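Local coordinates for cytochrome P450 (Zobellia galactanivorans, PDB 6G5O), which binds a haem group, protoporphyrin IX with its iron, in a deep pocket of the largely helical cytochrome P450 fold, at residues A[104-109]-A[134-139]; A[223-228]-A[337-342]; A[256-261]-A[321-326]. All coordinates share one frame; numbering follows the deposited sequence.

The three contacts run in a line past the haem, contact 2 lying between the others. Its centre is about 12 Å from that of contact 1 and 11 Å from that of contact 3, while those two are about 22 Å apart. Contact 1 pairs neighbouring helices 97-117 and 122-139, and both its segments precede those of contact 2. Contact 2 joins helices 223-238 and 333-350, and contact 3, between helix 253-264 and the haem-binding loop, falls wholly in the sequence separating them. Side chains bridge the steps: Ala134 touches Ile339, and Arg337 forms a salt bridge with Glu258. Packing is thus continuous from the peripheral helix pair to both sides of the porphyrin.

Contact 1: A[104-109]-A[134-139]; sequences TAQISE and ALTLLL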
loop_
_atom_site.group_PDB
_atom_site.type_symbol
_atom_site.label_atom_id
_atom_site.label_comp_id
_atom_site.label_asym_id
_atom_site.label_seq_id
_atom_site.Cartn_x
_atom_site.Cartn_y
_atom_site.Cartn_z
ATOM N N THR A 104 -5.752 -18.371 -4.160
ATOM C CA THR A 104 -5.630 -19.390 -3.113
ATOM C C THR A 104 -4.614 -20.439 -3.532
ATOM O O THR A 104 -3.709 -20.753 -2.762
ATOM C CB THR A 104 -6.988 -20.029 -2.780
ATOM O OG1 THR A 104 -7.884 -18.981 -2.372
ATOM C CG2 THR A 104 -6.856 -21.077 -1.647
ATOM N N ALA A 105 -4.721 -20.897 -4.783
ATOM C CA ALA A 105 -3.754 -21.864 -5.333
ATOM C C ALA A 105 -2.303 -21.339 -5.337
ATOM O O ALA A 105 -1.406 -22.047 -4.886
ATOM C CB ALA A 105 -4.178 -22.325 -6.717
ATOM N N GLN A 106 -2.083 -20.090 -5.759
ATOM C CA GLN A 106 -0.729 -19.480 -5.686
ATOM C C GLN A 106 -0.194 -19.429 -4.266
ATOM O O GLN A 106 0.996 -19.660 -4.031
ATOM C CB GLN A 106 -0.665 -18.041 -6.273
ATOM C CG GLN A 106 -1.024 -17.865 -7.758
ATOM C CD GLN A 106 -0.973 -16.387 -8.177
ATOM O OE1 GLN A 106 -0.743 -15.514 -7.350
ATOM N NE2 GLN A 106 -1.103 -16.118 -9.460
ATOM N N ILE A 107 -1.052 -19.071 -3.317
ATOM C CA ILE A 107 -0.561 -18.800 -1.984
ATOM C C ILE A 107 -0.338 -20.151 -1.235
ATOM O O ILE A 107 0.632 -20.316 -0.477
ATOM C CB ILE A 107 -1.489 -17.828 -1.246
ATOM C CG1 ILE A 107 -1.296 -16.409 -1.802
ATOM C CG2 ILE A 107 -1.229 -17.830 0.270
ATOM C CD1 ILE A 107 -2.187 -15.371 -1.166
ATOM N N SER A 108 -1.235 -21.087 -1.463
ATOM C CA SER A 108 -1.055 -22.444 -1.024
ATOM C C SER A 108 0.301 -23.030 -1.504
ATOM O O SER A 108 1.114 -23.487 -0.689
ATOM C CB SER A 108 -2.221 -23.282 -1.551
ATOM O OG SER A 108 -2.110 -24.598 -1.065
ATOM N N GLU A 109 0.555 -22.939 -2.816
ATOM C CA GLU A 109 1.824 -23.372 -3.419
ATOM C C GLU A 109 3.079 -22.792 -2.749
ATOM O O GLU A 109 4.007 -23.532 -2.390
ATOM C CB GLU A 109 1.860 -23.059 -4.918
ATOM C CG GLU A 109 3.233 -22.564 -5.422
ATOM C CD GLU A 109 3.699 -23.195 -6.731
ATOM O OE1 GLU A 109 3.088 -22.897 -7.787
ATOM O OE2 GLU A 109 4.694 -23.971 -6.680
ATOM N N ALA A 134 0.584 -12.543 -7.587
ATOM C CA ALA A 134 -0.784 -12.058 -7.422
ATOM C C ALA A 134 -1.087 -10.925 -8.413
ATOM O O ALA A 134 -2.207 -10.767 -8.832
ATOM C CB ALA A 134 -0.999 -11.595 -6.017
ATOM N N LEU A 135 -0.073 -10.184 -8.822
ATOM C CA LEU A 135 -0.276 -9.034 -9.725
ATOM C C LEU A 135 -0.630 -9.467 -11.154
ATOM O O LEU A 135 -1.297 -8.704 -11.874
ATOM C CB LEU A 135 0.931 -8.123 -9.712
ATOM C CG LEU A 135 0.831 -6.789 -10.498
ATOM C CD1 LEU A 135 -0.315 -5.941 -9.962
ATOM C CD2 LEU A 135 2.131 -6.000 -10.489
ATOM N N THR A 136 -0.254 -10.704 -11.553
ATOM C CA THR A 136 -0.621 -11.242 -12.855
ATOM C C THR A 136 -2.142 -11.435 -12.987
ATOM O O THR A 136 -2.726 -11.281 -14.120
ATOM C CB THR A 136 0.067 -12.586 -13.148
ATOM O OG1 THR A 136 -0.305 -13.548 -12.145
ATOM C CG2 THR A 136 1.596 -12.413 -13.149
ATOM N N LEU A 137 -2.785 -11.755 -11.861
ATOM C CA LEU A 137 -4.251 -11.857 -11.816
ATOM C C LEU A 137 -4.939 -10.505 -11.951
ATOM O O LEU A 137 -5.918 -10.393 -12.659
ATOM C CB LEU A 137 -4.761 -12.512 -10.522
ATOM C CG LEU A 137 -4.104 -13.864 -10.169
ATOM C CD1 LEU A 137 -4.559 -14.403 -8.829
ATOM C CD2 LEU A 137 -4.368 -14.882 -11.269
ATOM N N LEU A 138 -4.465 -9.507 -11.242
ATOM C CA LEU A 138 -5.074 -8.178 -11.327
ATOM C C LEU A 138 -4.934 -7.604 -12.743
ATOM O O LEU A 138 -5.883 -7.035 -13.278
ATOM C CB LEU A 138 -4.446 -7.207 -10.319
ATOM C CG LEU A 138 -5.129 -5.848 -10.163
ATOM C CD1 LEU A 138 -6.490 -5.938 -9.465
ATOM C CD2 LEU A 138 -4.227 -4.868 -9.437
ATOM N N LEU A 139 -3.750 -7.773 -13.317
ATOM C CA LEU A 139 -3.445 -7.282 -14.637
ATOM C C LEU A 139 -3.957 -8.193 -15.767
ATOM O O LEU A 139 -4.082 -7.740 -16.910
ATOM C CB LEU A 139 -1.955 -7.064 -14.768
ATOM C CG LEU A 139 -1.395 -5.686 -14.467
ATOM C CD1 LEU A 139 -1.934 -5.189 -13.167
ATOM C CD2 LEU A 139 0.126 -5.757 -14.452
#
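The carboxamide of Gln106 is the flat group here, and Leu137 lies over one of its faces. Leu137 CG stands 3.8 Å from Gln106 NE2, and Leu137 CD1 comes within 4.1 Å of Gln106 CD, well above the amide plane. Ala134 N and Thr136 OG1 sit slightly to the other side of that plane, beyond the oxygen and nitrogen respectively. Gln106 reaches so far because CG stands anti to the carbonyl carbon (chi1 -61°) and the chain is then fully extended (chi2 178°).

Polar atoms meet, yet the direct approaches are not bonds. Gln106 OE1 is 3.3 Å from Ala134 N at an angle too poor for a hydrogen bond. Gln106 NE2 lies 3.8 Å from Thr136 OG1; both atoms instead donate to the carbonyl oxygen of Arg133, the residue just before Ala134, and this shared acceptor explains their proximity and fixes the rotation of the amide. At this level the axes of the two short segments are 11.1 Å apart and antiparallel (171°), and Gln106 spans the distance, while Leu103 and Tyr99, earlier on helix 97-117, pack on Ala134 and Leu137.

Helices 97-117 and 122-139, probably the D and E helices of the P450 fold, make this pair. Ile107 turns to helix 333-350, Thr136 meets Trp149 of helix 145-152, and Leu138 touches the haem.

Contact 2: A[223-228]-A[337-342]; sequences DTVINA and RQILKI. With HEM (protoporphyrin IX containing Fe), chain C.
Val225 is turned with CG1 anti to its own nitrogen (chi1 169°), which sends that methyl to Ile339 and leaves CG2 for the porphyrin. Ile339 answers with CG1 anti to the carbonyl carbon and CD1 extended beyond it (chi2 170°). The two side chains cross at about a right angle, and Val225 CG1 meets Ile339 CD1 at 3.9 Å. One turn on, the methyl of Ala228 faces the fork of Leu340: Ala228 CB is 4.0 Å from Leu340 CD1 and 4.2 Å from Leu340 CD2.

Helix 223-238 also borders the haem. Val225 CG2 packs 3.7 Å from the porphyrin methyl CMC, and Thr224 CB approaches pyrrole carbon C3B to 3.5 Å, on the side where a water binds the iron at 2.2 Å. Thr224 OG1 is engaged with the carbonyl oxygen of Gly220. Position and sequence are those of the C-terminal part of the P450 I-helix, with Asp223 and Thr224 matching its familiar acid-alcohol pair; helix 333-350 corresponds to the L helix on the other side of the haem.

Between the segments the meeting is entirely apolar, four buried side chains touching through methyl groups. Its hold therefore comes from fit and exclusion of water instead of directional bonds, and a hydrocarbon wall continues from the porphyrin rim into the helix core.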
loop_
_atom_site.group_PDB
_atom_site.type_symbol
_atom_site.label_atom_id
_atom_site.label_comp_id
_atom_site.label_asym_id
_atom_site.label_seq_id
_atom_site.Cartn_x
_atom_site.Cartn_y
_atom_site.Cartn_z
ATOM N N ASP A 223 5.769 -2.109 -2.706
ATOM C CA ASP A 223 6.309 -2.063 -1.342
ATOM C C ASP A 223 5.238 -2.220 -0.267
ATOM O O ASP A 223 5.445 -2.911 0.747
ATOM C CB ASP A 223 6.994 -0.725 -1.099
ATOM C CG ASP A 223 8.355 -0.619 -1.794
ATOM O OD1 ASP A 223 8.802 -1.641 -2.398
ATOM O OD2 ASP A 223 8.959 0.493 -1.723
ATOM N N THR A 224 4.104 -1.540 -0.471
ATOM C CA THR A 224 2.988 -1.670 0.463
ATOM C C THR A 224 2.587 -3.154 0.707
ATOM O O THR A 224 2.519 -3.604 1.840
ATOM C CB THR A 224 1.778 -0.893 -0.036
ATOM O OG1 THR A 224 1.460 -1.314 -1.360
ATOM C CG2 THR A 224 2.010 0.598 -0.038
ATOM N N VAL A 225 2.311 -3.890 -0.352
ATOM C CA VAL A 225 1.955 -5.305 -0.206
ATOM C C VAL A 225 3.121 -6.144 0.346
ATOM O O VAL A 225 2.901 -7.043 1.172
ATOM C CB VAL A 225 1.445 -5.916 -1.539
ATOM C CG1 VAL A 225 1.332 -7.435 -1.482
ATOM C CG2 VAL A 225 0.108 -5.303 -1.963
ATOM N N ILE A 226 4.344 -5.867 -0.120
ATOM C CA ILE A 226 5.500 -6.641 0.342
ATOM C C ILE A 226 5.691 -6.469 1.874
ATOM O O ILE A 226 5.935 -7.447 2.592
ATOM C CB ILE A 226 6.790 -6.297 -0.425
ATOM C CG1 ILE A 226 6.715 -6.816 -1.854
ATOM C CG2 ILE A 226 7.994 -6.991 0.211
ATOM C CD1 ILE A 226 7.804 -6.278 -2.766
ATOM N N ASN A 227 5.550 -5.238 2.346
ATOM C CA ASN A 227 5.635 -4.928 3.779
ATOM C C ASN A 227 4.467 -5.493 4.621
ATOM O O ASN A 227 4.694 -6.050 5.704
ATOM C CB ASN A 227 5.785 -3.441 3.993
ATOM C CG ASN A 227 7.198 -2.955 3.679
ATOM O OD1 ASN A 227 8.183 -3.729 3.829
ATOM N ND2 ASN A 227 7.309 -1.696 3.216
ATOM N N ALA A 228 3.230 -5.392 4.126
ATOM C CA ALA A 228 2.085 -6.007 4.810
ATOM C C ALA A 228 2.264 -7.508 4.972
ATOM O O ALA A 228 1.947 -8.080 6.018
ATOM C CB ALA A 228 0.780 -5.721 4.055
ATOM N N ARG A 337 -6.592 -6.806 0.324
ATOM C CA ARG A 337 -7.353 -7.513 1.326
ATOM C C ARG A 337 -7.487 -9.005 1.036
ATOM O O ARG A 337 -7.446 -9.826 1.954
ATOM C CB ARG A 337 -8.744 -6.926 1.458
ATOM C CG ARG A 337 -8.781 -5.638 2.236
ATOM C CD ARG A 337 -10.151 -4.992 2.057
ATOM N NE ARG A 337 -10.272 -3.849 2.922
ATOM C CZ ARG A 337 -10.821 -2.686 2.588
ATOM N NH1 ARG A 337 -11.331 -2.467 1.384
ATOM N NH2 ARG A 337 -10.823 -1.727 3.492
ATOM N N GLN A 338 -7.685 -9.358 -0.223
ATOM C CA GLN A 338 -7.798 -10.763 -0.565
ATOM C C GLN A 338 -6.475 -11.503 -0.366
ATOM O O GLN A 338 -6.451 -12.676 0.112
ATOM C CB GLN A 338 -8.271 -10.963 -1.977
ATOM C CG GLN A 338 -9.622 -10.416 -2.376
ATOM C CD GLN A 338 -10.621 -10.325 -1.268
ATOM O OE1 GLN A 338 -10.924 -11.309 -0.613
ATOM N NE2 GLN A 338 -11.163 -9.107 -1.062
ATOM N N ILE A 339 -5.381 -10.833 -0.729
ATOM C CA ILE A 339 -4.059 -11.406 -0.509
ATOM C C ILE A 339 -3.906 -11.766 0.964
ATOM O O ILE A 339 -3.548 -12.878 1.310
ATOM C CB ILE A 339 -2.939 -10.407 -0.878
ATOM C CG1 ILE A 339 -2.692 -10.439 -2.394
ATOM C CG2 ILE A 339 -1.645 -10.758 -0.183
ATOM C CD1 ILE A 339 -1.794 -9.340 -2.889
ATOM N N LEU A 340 -4.178 -10.795 1.819
ATOM C CA LEU A 340 -3.960 -10.948 3.234
ATOM C C LEU A 340 -4.949 -11.887 3.938
ATOM O O LEU A 340 -4.506 -12.625 4.849
ATOM C CB LEU A 340 -3.935 -9.565 3.893
ATOM C CG LEU A 340 -2.771 -8.688 3.463
ATOM C CD1 LEU A 340 -2.949 -7.266 3.950
ATOM C CD2 LEU A 340 -1.443 -9.262 3.986
ATOM N N LYS A 341 -6.241 -11.891 3.533
ATOM C CA LYS A 341 -7.218 -12.835 4.129
ATOM C C LYS A 341 -6.787 -14.277 3.817
ATOM O O LYS A 341 -6.771 -15.158 4.734
ATOM C CB LYS A 341 -8.679 -12.590 3.715
ATOM N N ILE A 342 -6.434 -14.513 2.546
ATOM C CA ILE A 342 -5.995 -15.830 2.085
ATOM C C ILE A 342 -4.653 -16.267 2.686
ATOM O O ILE A 342 -4.519 -17.412 3.107
ATOM C CB ILE A 342 -5.946 -15.920 0.550
ATOM C CG1 ILE A 342 -7.363 -15.782 -0.015
ATOM C CG2 ILE A 342 -5.359 -17.268 0.074
ATOM C CD1 ILE A 342 -7.357 -15.578 -1.522
HETATM C CHA HEM C . -4.153 5.055 -3.052
HETATM C CHB HEM C . -2.397 2.552 0.688
HETATM C CHC HEM C . -2.057 -1.385 -2.064
HETATM C CHD HEM C . -3.201 1.238 -5.902
HETATM C C1A HEM C . -3.725 4.699 -1.792
HETATM C C2A HEM C . -3.707 5.567 -0.662
HETATM C C3A HEM C . -3.233 4.859 0.352
HETATM C C4A HEM C . -2.924 3.555 -0.095
HETATM C CMA HEM C . -3.073 5.394 1.737
HETATM C CAA HEM C . -4.182 7.016 -0.553
HETATM C CBA HEM C . -3.167 7.940 -1.206
HETATM C CGA HEM C . -3.651 9.373 -1.208
HETATM O O1A HEM C . -3.183 10.156 -2.030
HETATM O O2A HEM C . -4.519 9.800 -0.425
HETATM C C1B HEM C . -2.156 1.264 0.258
HETATM C C2B HEM C . -1.796 0.237 1.154
HETATM C C3B HEM C . -1.670 -0.899 0.388
HETATM C C4B HEM C . -2.003 -0.480 -1.010
HETATM C CMB HEM C . -1.543 0.386 2.624
HETATM C CAB HEM C . -1.367 -2.292 0.711
HETATM C CBB HEM C . -1.318 -2.808 1.923
HETATM C C1C HEM C . -2.342 -1.035 -3.358
HETATM C C2C HEM C . -2.207 -1.870 -4.465
HETATM C C3C HEM C . -2.478 -1.111 -5.576
HETATM C C4C HEM C . -2.805 0.187 -5.105
HETATM C CMC HEM C . -1.847 -3.322 -4.457
HETATM C CAC HEM C . -2.510 -1.534 -6.983
HETATM C CBC HEM C . -2.251 -2.741 -7.476
HETATM C C1D HEM C . -3.609 2.482 -5.394
HETATM C C2D HEM C . -4.148 3.539 -6.270
HETATM C C3D HEM C . -4.438 4.596 -5.494
HETATM C C4D HEM C . -4.020 4.199 -4.145
HETATM C CMD HEM C . -4.373 3.392 -7.736
HETATM C CAD HEM C . -5.023 5.922 -5.948
HETATM C CBD HEM C . -6.540 6.077 -5.755
HETATM C CGD HEM C . -7.025 7.427 -6.318
HETATM O O1D HEM C . -6.191 8.357 -6.601
HETATM O O2D HEM C . -8.263 7.673 -6.526
HETATM N NA HEM C . -3.193 3.471 -1.436
HETATM N NB HEM C . -2.255 0.809 -0.993
HETATM N NC HEM C . -2.674 0.215 -3.743
HETATM N ND HEM C . -3.569 2.934 -4.151
HETATM FE FE HEM C . -2.958 1.938 -2.637
HETATM O O HOH W 1 -0.806 2.584 -2.757
#

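Contact 3: A[256-261]-A[321-326]; sequences AVEEMI and VGFGFS. With HEM (protoporphyrin IX containing Fe), chain C.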
loop_
_atom_site.group_PDB
_atom_site.type_symbol
_atom_site.label_atom_id
_atom_site.label_comp_id
_atom_site.label_asym_id
_atom_site.label_seq_id
_atom_site.Cartn_x
_atom_site.Cartn_y
_atom_site.Cartn_z
ATOM N N ALA A 256 -9.123 -8.980 11.367
ATOM C CA ALA A 256 -7.671 -9.101 11.564
ATOM C C ALA A 256 -6.912 -8.437 10.427
ATOM O O ALA A 256 -5.897 -7.838 10.652
ATOM C CB ALA A 256 -7.254 -10.550 11.640
ATOM N N VAL A 257 -7.398 -8.548 9.207
ATOM C CA VAL A 257 -6.678 -7.923 8.094
ATOM C C VAL A 257 -6.719 -6.418 8.235
ATOM O O VAL A 257 -5.690 -5.755 8.071
ATOM C CB VAL A 257 -7.187 -8.398 6.699
ATOM C CG1 VAL A 257 -6.668 -7.488 5.580
ATOM C CG2 VAL A 257 -6.726 -9.826 6.427
ATOM N N GLU A 258 -7.891 -5.880 8.582
ATOM C CA GLU A 258 -8.037 -4.432 8.720
ATOM C C GLU A 258 -7.211 -3.942 9.902
ATOM O O GLU A 258 -6.707 -2.806 9.913
ATOM C CB GLU A 258 -9.498 -4.009 8.917
ATOM C CG GLU A 258 -10.386 -4.255 7.718
ATOM C CD GLU A 258 -9.848 -3.677 6.394
ATOM O OE1 GLU A 258 -9.528 -2.467 6.308
ATOM O OE2 GLU A 258 -9.778 -4.458 5.414
ATOM N N GLU A 259 -7.108 -4.775 10.934
ATOM C CA GLU A 259 -6.356 -4.360 12.089
ATOM C C GLU A 259 -4.862 -4.339 11.769
ATOM O O GLU A 259 -4.127 -3.479 12.250
ATOM C CB GLU A 259 -6.657 -5.276 13.300
ATOM C CG GLU A 259 -5.767 -5.052 14.516
ATOM C CD GLU A 259 -5.981 -3.746 15.209
ATOM O OE1 GLU A 259 -6.665 -2.846 14.659
ATOM O OE2 GLU A 259 -5.488 -3.614 16.345
ATOM N N MET A 260 -4.411 -5.305 10.981
ATOM C CA MET A 260 -3.047 -5.290 10.500
ATOM C C MET A 260 -2.749 -4.081 9.588
ATOM O O MET A 260 -1.718 -3.461 9.727
ATOM C CB MET A 260 -2.737 -6.604 9.852
ATOM C CG MET A 260 -2.540 -7.649 10.938
ATOM S SD MET A 260 -1.923 -9.172 10.283
ATOM C CE MET A 260 -2.299 -10.261 11.684
ATOM N N ILE A 261 -3.660 -3.711 8.715
ATOM C CA ILE A 261 -3.433 -2.509 7.933
ATOM C C ILE A 261 -3.323 -1.270 8.812
ATOM O O ILE A 261 -2.508 -0.416 8.569
ATOM C CB ILE A 261 -4.517 -2.309 6.849
ATOM C CG1 ILE A 261 -4.440 -3.439 5.807
ATOM C CG2 ILE A 261 -4.364 -0.953 6.183
ATOM C CD1 ILE A 261 -3.065 -3.654 5.211
ATOM N N VAL A 321 -7.263 4.716 8.607
ATOM C CA VAL A 321 -7.013 5.387 7.356
ATOM C C VAL A 321 -5.759 4.828 6.651
ATOM O O VAL A 321 -5.146 5.516 5.848
ATOM C CB VAL A 321 -6.906 6.921 7.594
ATOM C CG1 VAL A 321 -8.256 7.508 7.884
ATOM C CG2 VAL A 321 -5.984 7.236 8.742
ATOM N N GLY A 322 -5.396 3.578 6.957
ATOM C CA GLY A 322 -4.362 2.838 6.236
ATOM C C GLY A 322 -4.492 2.786 4.721
ATOM O O GLY A 322 -3.468 2.765 4.043
ATOM N N PHE A 323 -5.732 2.822 4.201
ATOM C CA PHE A 323 -6.044 2.848 2.770
ATOM C C PHE A 323 -6.550 4.235 2.367
ATOM O O PHE A 323 -7.276 4.376 1.384
ATOM C CB PHE A 323 -7.125 1.796 2.360
ATOM C CG PHE A 323 -6.663 0.356 2.449
ATOM C CD1 PHE A 323 -5.577 -0.088 1.720
ATOM C CD2 PHE A 323 -7.324 -0.565 3.252
ATOM C CE1 PHE A 323 -5.154 -1.400 1.808
ATOM C CE2 PHE A 323 -6.908 -1.900 3.334
ATOM C CZ PHE A 323 -5.820 -2.312 2.604
ATOM N N GLY A 324 -6.190 5.248 3.114
ATOM C CA GLY A 324 -6.587 6.604 2.767
ATOM C C GLY A 324 -7.967 6.937 3.288
ATOM O O GLY A 324 -8.518 6.211 4.123
ATOM N N PHE A 325 -8.504 8.031 2.800
ATOM C CA PHE A 325 -9.811 8.516 3.222
ATOM C C PHE A 325 -10.376 9.406 2.130
ATOM O O PHE A 325 -9.641 10.158 1.501
ATOM C CB PHE A 325 -9.737 9.311 4.553
ATOM C CG PHE A 325 -11.091 9.661 5.139
ATOM C CD1 PHE A 325 -11.937 8.672 5.637
ATOM C CD2 PHE A 325 -11.546 10.997 5.143
ATOM C CE1 PHE A 325 -13.203 8.981 6.136
ATOM C CE2 PHE A 325 -12.816 11.313 5.640
ATOM C CZ PHE A 325 -13.642 10.306 6.141
ATOM N N SER A 326 -11.678 9.286 1.917
ATOM C CA SER A 326 -12.448 10.082 0.966
ATOM C C SER A 326 -11.944 9.828 -0.455
ATOM O O SER A 326 -11.637 8.665 -0.821
ATOM C CB SER A 326 -12.410 11.571 1.383
ATOM O OG SER A 326 -13.221 12.386 0.538
HETATM C CHA HEM C . -4.153 5.055 -3.052
HETATM C CHB HEM C . -2.397 2.552 0.688
HETATM C CHC HEM C . -2.057 -1.385 -2.064
HETATM C CHD HEM C . -3.201 1.238 -5.902
HETATM C C1A HEM C . -3.725 4.699 -1.792
HETATM C C2A HEM C . -3.707 5.567 -0.662
HETATM C C3A HEM C . -3.233 4.859 0.352
HETATM C C4A HEM C . -2.924 3.555 -0.095
HETATM C CMA HEM C . -3.073 5.394 1.737
HETATM C CAA HEM C . -4.182 7.016 -0.553
HETATM C CBA HEM C . -3.167 7.940 -1.206
HETATM C CGA HEM C . -3.651 9.373 -1.208
HETATM O O1A HEM C . -3.183 10.156 -2.030
HETATM O O2A HEM C . -4.519 9.800 -0.425
HETATM C C1B HEM C . -2.156 1.264 0.258
HETATM C C2B HEM C . -1.796 0.237 1.154
HETATM C C3B HEM C . -1.670 -0.899 0.388
HETATM C C4B HEM C . -2.003 -0.480 -1.010
HETATM C CMB HEM C . -1.543 0.386 2.624
HETATM C CAB HEM C . -1.367 -2.292 0.711
HETATM C CBB HEM C . -1.318 -2.808 1.923
HETATM C C1C HEM C . -2.342 -1.035 -3.358
HETATM C C2C HEM C . -2.207 -1.870 -4.465
HETATM C C3C HEM C . -2.478 -1.111 -5.576
HETATM C C4C HEM C . -2.805 0.187 -5.105
HETATM C CMC HEM C . -1.847 -3.322 -4.457
HETATM C CAC HEM C . -2.510 -1.534 -6.983
HETATM C CBC HEM C . -2.251 -2.741 -7.476
HETATM C C1D HEM C . -3.609 2.482 -5.394
HETATM C C2D HEM C . -4.148 3.539 -6.270
HETATM C C3D HEM C . -4.438 4.596 -5.494
HETATM C C4D HEM C . -4.020 4.199 -4.145
HETATM C CMD HEM C . -4.373 3.392 -7.736
HETATM C CAD HEM C . -5.023 5.922 -5.948
HETATM C CBD HEM C . -6.540 6.077 -5.755
HETATM C CGD HEM C . -7.025 7.427 -6.318
HETATM O O1D HEM C . -6.191 8.357 -6.601
HETATM O O2D HEM C . -8.263 7.673 -6.526
HETATM N NA HEM C . -3.193 3.471 -1.436
HETATM N NB HEM C . -2.255 0.809 -0.993
HETATM N NC HEM C . -2.674 0.215 -3.743
HETATM N ND HEM C . -3.569 2.934 -4.151
HETATM FE FE HEM C . -2.958 1.938 -2.637
HETATM O O HOH W 1 -0.806 2.584 -2.757
#
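Ile261 lays its CG2 methyl over one face of the Phe323 ring, a CH-pi contact 4.1 Å from the ring centroid and 17° off the normal. CG1 of the same side chain bears on the outer end of the ring, with Ile261 CG1 3.7 Å from Phe323 CZ. A bend at chi2 (-52°) carries Ile261 CD1 on to the haem, 3.8 Å from vinyl carbon CBB. The ring also meets the porphyrin obliquely, Phe323 CD1 lying 3.8 Å from haem C2B. Backbone takes part as well: Gly322, having no side chain, admits Ile261 CG2 to 3.8 Å from its CA.

Segment 321-326 belongs to the haem-binding loop, the P450 signature that starts at Phe323 and leads to Cys330, in this family the thiolate ligand of the iron. Phe323 is joined to Cys330 by backbone hydrogen bonding. A type I turn from Val321 to Gly324 shapes the approach, and Gly324, at a positive phi, brings its N within 3.4 Å of haem methyl CMA. All this lies across the porphyrin from the iron-bound water. Helix 253-264 is the K helix, whose ExxR motif appears in Glu259, salt-bridged to Arg262 and Arg315.

At the rim of the Phe323 ring, near its plane, sits Glu258 OE1, 4.0 Å from Phe323 CE2, with carboxylate and ring planes 45° apart. The bent glutamate is held by partners at both oxygens: OE1 is hydrogen-bonded to His320 NE2, and OE2 forms a salt bridge with Arg337 NE, whose side chain itself touches Phe323.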